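Local coordinates for protein OLD nuclease (Thermus scotoductus, PDB 6P74) that degrades linear and supercoiled double-stranded DNA in the 5'-to-3' direction, nicks circular DNA and carries a DNA-stimulated ATPase activity, at residues K409-E413 against K459-I463; V317-E321 against L347-R351. One frame throughout, in Å; residues are numbered along the deposited sequence.

Contact 1 of 2, residues K409-E413 against K459-I463; sequences KAGIE and KNQRI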
loop_
_atom_site.group_PDB
_atom_site.type_symbol
_atom_site.label_atom_id
_atom_site.label_comp_id
_atom_site.label_asym_id
_atom_site.label_seq_id
_atom_site.Cartn_x
_atom_site.Cartn_y
_atom_site.Cartn_z
ATOM N N LYS A 409 -17.017 29.709 30.663
ATOM C CA LYS A 409 -18.229 28.917 30.470
ATOM C C LYS A 409 -18.676 28.923 29.009
ATOM O O LYS A 409 -18.987 27.862 28.447
ATOM C CB LYS A 409 -19.327 29.402 31.412
ATOM C CG LYS A 409 -18.953 29.081 32.902
ATOM C CD LYS A 409 -20.029 29.529 33.889
ATOM C CE LYS A 409 -19.649 29.133 35.331
ATOM N NZ LYS A 409 -20.632 29.673 36.319
ATOM N N ALA A 410 -18.687 30.104 28.369
ATOM C CA ALA A 410 -19.006 30.169 26.946
ATOM C C ALA A 410 -18.065 29.289 26.133
ATOM O O ALA A 410 -18.480 28.700 25.131
ATOM C CB ALA A 410 -18.965 31.625 26.445
ATOM N N GLY A 411 -16.809 29.169 26.565
ATOM C CA GLY A 411 -15.878 28.273 25.898
ATOM C C GLY A 411 -16.253 26.818 26.074
ATOM O O GLY A 411 -16.043 26.002 25.169
ATOM N N ILE A 412 -16.789 26.468 27.250
ATOM C CA ILE A 412 -17.244 25.098 27.491
ATOM C C ILE A 412 -18.413 24.750 26.568
ATOM O O ILE A 412 -18.419 23.697 25.930
ATOM C CB ILE A 412 -17.622 24.892 28.971
ATOM C CG1 ILE A 412 -16.378 24.908 29.847
ATOM C CG2 ILE A 412 -18.295 23.545 29.159
ATOM C CD1 ILE A 412 -16.675 24.843 31.323
ATOM N N GLU A 413 -19.426 25.615 26.507
ATOM C CA GLU A 413 -20.504 25.446 25.536
ATOM C C GLU A 413 -19.971 25.071 24.164
ATOM O O GLU A 413 -20.472 24.146 23.517
ATOM C CB GLU A 413 -21.305 26.732 25.389
ATOM C CG GLU A 413 -22.232 27.065 26.466
ATOM C CD GLU A 413 -23.259 28.029 25.949
ATOM O OE1 GLU A 413 -24.097 27.599 25.125
ATOM O OE2 GLU A 413 -23.191 29.223 26.308
ATOM N N LYS A 459 -25.774 31.136 32.246
ATOM C CA LYS A 459 -24.643 30.402 31.672
ATOM C C LYS A 459 -24.601 28.956 32.162
ATOM O O LYS A 459 -24.269 28.045 31.386
ATOM C CB LYS A 459 -23.315 31.079 32.009
ATOM C CG LYS A 459 -23.168 32.509 31.601
ATOM C CD LYS A 459 -21.805 32.995 31.978
ATOM C CE LYS A 459 -21.677 34.497 31.898
ATOM N NZ LYS A 459 -20.486 34.922 32.707
ATOM N N ASN A 460 -24.889 28.735 33.456
ATOM C CA ASN A 460 -24.922 27.384 34.000
ATOM C C ASN A 460 -26.030 26.562 33.348
ATOM O O ASN A 460 -25.857 25.366 33.106
ATOM C CB ASN A 460 -25.127 27.423 35.523
ATOM C CG ASN A 460 -23.982 28.087 36.240
ATOM O OD1 ASN A 460 -22.918 28.281 35.652
ATOM N ND2 ASN A 460 -24.193 28.448 37.531
ATOM N N GLN A 461 -27.182 27.188 33.092
ATOM C CA GLN A 461 -28.306 26.502 32.469
ATOM C C GLN A 461 -28.015 26.162 31.013
ATOM O O GLN A 461 -28.427 25.103 30.530
ATOM C CB GLN A 461 -29.574 27.357 32.578
ATOM C CG GLN A 461 -30.822 26.666 32.079
ATOM C CD GLN A 461 -30.934 25.232 32.609
ATOM O OE1 GLN A 461 -30.947 24.273 31.830
ATOM N NE2 GLN A 461 -31.000 25.080 33.937
ATOM N N ARG A 462 -27.306 27.028 30.296
ATOM C CA ARG A 462 -26.999 26.700 28.907
ATOM C C ARG A 462 -26.044 25.514 28.820
ATOM O O ARG A 462 -26.219 24.632 27.969
ATOM C CB ARG A 462 -26.421 27.897 28.186
ATOM C CG ARG A 462 -27.359 29.086 28.005
ATOM C CD ARG A 462 -26.539 30.301 27.491
ATOM N NE ARG A 462 -25.939 29.944 26.207
ATOM C CZ ARG A 462 -26.583 29.946 25.034
ATOM N NH1 ARG A 462 -27.859 30.319 24.963
ATOM N NH2 ARG A 462 -25.953 29.578 23.918
ATOM N N ILE A 463 -25.058 25.451 29.720
ATOM C CA ILE A 463 -24.155 24.304 29.752
ATOM C C ILE A 463 -24.935 23.024 30.028
ATOM O O ILE A 463 -24.656 21.961 29.458
ATOM C CB ILE A 463 -23.040 24.542 30.792
ATOM C CG1 ILE A 463 -21.994 25.488 30.202
ATOM C CG2 ILE A 463 -22.399 23.214 31.189
ATOM C CD1 ILE A 463 -21.133 26.184 31.250
HETATM O O HOH W 1 -22.429 29.068 29.078
#
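K409 and N460 meet through a hydrogen bond, NZ of K409 lying 2.8 Å from OD1 of N460, in the carbonyl plane on a lone pair. The lysine runs fully extended beyond CG, and its NZ is also held by a salt bridge to E456 and by the carbonyl O of D431. Both segments lie on helices of the Toprim domain, 409-422 and 443-467; 409-413 and 459-463 run nearly parallel (16°), and their side chains touch strand 426-431 of its parallel sheet. K409 also comes within about 4 Å, side chain to side chain, of E377 and D433, which probably bind a metal cation.

Across the segments, the salt bridge runs from R462 to E413. NE of R462 points almost straight at OE2 of E413 (2.8 Å, 176°), within the guanidinium plane and on the syn side of OE2 but well out of the carboxylate's own plane; the two planes are 60° apart, and the second bond, NH2 to OE1, is weak. OE2 of E413 is shared with R353, and a water links it to the carbonyl O of K459.

The apolar part is I463: its CD1 sits 3.7 Å from CB of K409, while its CG1 faces CG2 of I412 and CG of E413.

Contact 2 of 2, residues V317-E321 against L347-R351; sequences VNRFE and LDNVR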
loop_
_atom_site.group_PDB
_atom_site.type_symbol
_atom_site.label_atom_id
_atom_site.label_comp_id
_atom_site.label_asym_id
_atom_site.label_seq_id
_atom_site.Cartn_x
_atom_site.Cartn_y
_atom_site.Cartn_z
ATOM N N VAL A 317 -10.777 23.429 16.424
ATOM C CA VAL A 317 -12.149 23.314 16.910
ATOM C C VAL A 317 -12.983 24.526 16.499
ATOM O O VAL A 317 -14.204 24.420 16.351
ATOM C CB VAL A 317 -12.191 23.103 18.436
ATOM C CG1 VAL A 317 -11.622 24.274 19.084
ATOM C CG2 VAL A 317 -13.595 22.972 18.915
ATOM N N ASN A 318 -12.365 25.690 16.310
ATOM C CA ASN A 318 -13.146 26.854 15.913
ATOM C C ASN A 318 -13.616 26.740 14.476
ATOM O O ASN A 318 -14.541 27.446 14.073
ATOM C CB ASN A 318 -12.334 28.133 16.118
ATOM C CG ASN A 318 -11.757 28.226 17.527
ATOM O OD1 ASN A 318 -12.423 28.691 18.466
ATOM N ND2 ASN A 318 -10.517 27.753 17.689
ATOM N N ARG A 319 -13.024 25.849 13.706
ATOM C CA ARG A 319 -13.477 25.605 12.348
ATOM C C ARG A 319 -14.062 24.208 12.576
ATOM O O ARG A 319 -13.346 23.203 12.555
ATOM C CB ARG A 319 -12.262 25.623 11.415
ATOM C CG ARG A 319 -12.547 25.962 9.983
ATOM C CD ARG A 319 -11.234 26.113 9.225
ATOM N NE ARG A 319 -10.680 27.468 9.273
ATOM C CZ ARG A 319 -10.791 28.340 8.271
ATOM N NH1 ARG A 319 -11.423 27.990 7.149
ATOM N NH2 ARG A 319 -10.258 29.550 8.379
ATOM N N PHE A 320 -15.373 24.137 12.812
ATOM C CA PHE A 320 -15.969 22.879 13.252
ATOM C C PHE A 320 -16.625 22.370 11.971
ATOM O O PHE A 320 -16.814 21.157 11.837
ATOM C CB PHE A 320 -16.993 22.945 14.396
ATOM C CG PHE A 320 -18.037 24.001 14.216
ATOM C CD1 PHE A 320 -19.099 23.806 13.348
ATOM C CD2 PHE A 320 -17.975 25.190 14.941
ATOM C CE1 PHE A 320 -20.075 24.789 13.181
ATOM C CE2 PHE A 320 -18.941 26.183 14.783
ATOM C CZ PHE A 320 -19.994 25.982 13.905
ATOM N N GLU A 321 -16.941 23.250 11.013
ATOM C CA GLU A 321 -17.516 22.763 9.765
ATOM C C GLU A 321 -16.558 21.831 9.037
ATOM O O GLU A 321 -17.002 20.928 8.320
ATOM C CB GLU A 321 -17.906 23.929 8.841
ATOM C CG GLU A 321 -18.943 24.892 9.434
ATOM C CD GLU A 321 -18.314 25.978 10.299
ATOM O OE1 GLU A 321 -17.136 25.831 10.706
ATOM O OE2 GLU A 321 -18.999 26.986 10.571
ATOM N N LEU A 347 -24.490 25.981 16.622
ATOM C CA LEU A 347 -23.093 25.977 17.046
ATOM C C LEU A 347 -22.373 27.264 16.625
ATOM O O LEU A 347 -21.510 27.772 17.351
ATOM C CB LEU A 347 -22.379 24.743 16.495
ATOM C CG LEU A 347 -21.168 24.329 17.334
ATOM C CD1 LEU A 347 -21.578 24.187 18.814
ATOM C CD2 LEU A 347 -20.537 23.050 16.827
ATOM N N ASP A 348 -22.715 27.814 15.460
ATOM C CA ASP A 348 -22.071 29.048 15.021
ATOM C C ASP A 348 -22.418 30.200 15.955
ATOM O O ASP A 348 -21.561 31.035 16.278
ATOM C CB ASP A 348 -22.480 29.374 13.574
ATOM C CG ASP A 348 -21.949 30.733 13.096
ATOM O OD1 ASP A 348 -20.718 30.885 12.902
ATOM O OD2 ASP A 348 -22.772 31.659 12.922
ATOM N N ASN A 349 -23.674 30.264 16.396
ATOM C CA ASN A 349 -24.056 31.248 17.404
ATOM C C ASN A 349 -23.209 31.098 18.661
ATOM O O ASN A 349 -22.786 32.095 19.258
ATOM C CB ASN A 349 -25.539 31.102 17.732
ATOM C CG ASN A 349 -25.997 32.067 18.801
ATOM O OD1 ASN A 349 -26.067 33.269 18.560
ATOM N ND2 ASN A 349 -26.321 31.549 19.988
ATOM N N VAL A 350 -22.948 29.852 19.073
ATOM C CA VAL A 350 -22.165 29.619 20.280
ATOM C C VAL A 350 -20.728 30.035 20.041
ATOM O O VAL A 350 -20.070 30.575 20.930
ATOM C CB VAL A 350 -22.267 28.139 20.714
ATOM C CG1 VAL A 350 -21.214 27.823 21.743
ATOM C CG2 VAL A 350 -23.657 27.824 21.274
ATOM N N ARG A 351 -20.227 29.818 18.827
ATOM C CA ARG A 351 -18.869 30.237 18.516
ATOM C C ARG A 351 -18.735 31.753 18.589
ATOM O O ARG A 351 -17.715 32.269 19.058
ATOM C CB ARG A 351 -18.466 29.714 17.137
ATOM C CG ARG A 351 -17.156 30.290 16.628
ATOM C CD ARG A 351 -16.708 29.602 15.364
ATOM N NE ARG A 351 -17.706 29.747 14.305
ATOM C CZ ARG A 351 -17.770 28.978 13.217
ATOM N NH1 ARG A 351 -16.899 27.981 13.037
ATOM N NH2 ARG A 351 -18.720 29.196 12.308
#
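In the C-terminal part of the ATPase domain, the loop that leads from strand 304-308 into strand 323-328 of the mixed sheet docks on helix 341-355, and a salt-bridge network of E321, R351 and D348 ties the two together. R351 reaches across from the helix with CG anti to its backbone N (chi1 170°) and a bend at chi3, which brings its guanidinium over to the loop. There it grips E321 end-on: NH1 lies 3.2 Å from OE1 of E321, and NH2 lies 2.8 Å from OE2, which offers its syn lone pair. The carboxylate and guanidinium planes are only 27° apart, so the two groups mate nearly flat, each nitrogen with its main oxygen, and NH1 also makes a weak bond to OE2. E321 bends at chi2 to turn its carboxylate this way; a weak bond also joins the backbone N of F320 to OE1.

Both nitrogens have a further partner near the guanidinium plane. NH1 donates to the backbone carbonyl O of N318 at 2.6 Å, and NH2 to OD1 of D348, three residues, about one turn, before R351, at 2.7 Å. With its edge gripped from the loop and from its own helix, the guanidinium is held against rotation. The side chain of E321 also lies near a bound HEPES buffer molecule, nearest atoms about 3 Å apart.

The ring of F320 is packed between the R351-E321 pair and L347. Its CE2 lies 3.2 Å above one face of the R351 guanidinium, with the ring tilted 20° from that group. OE1 of E321 lies off toward the rim on one side of the ring; on the opposite face, CD2 of L347 makes a CH-pi contact, 3.7 Å from the ring centroid and almost on the ring normal.

Both contacts are partly buried, contact 1 more so: four of its seven touching residues are buried, against two of seven in contact 2. Their centres lie 14 Å apart, one in the Toprim domain and one in the ATPase domain. They touch through V350 of helix 341-355, whose CG1 packs on CB of E413 and whose CG2 lies beside NH2 of R462. Contact 1 joins two near-parallel helical segments through residue pairs spread along them, and its K409 end approaches E377 and D433, which probably bind a metal cation. Contact 2 holds an irregular loop to a helix, concentrating its charge on one arginine backed by an aromatic ring, away from the annotated sites. Helix 409-422, which carries one side of contact 1, also packs on V317 and L347.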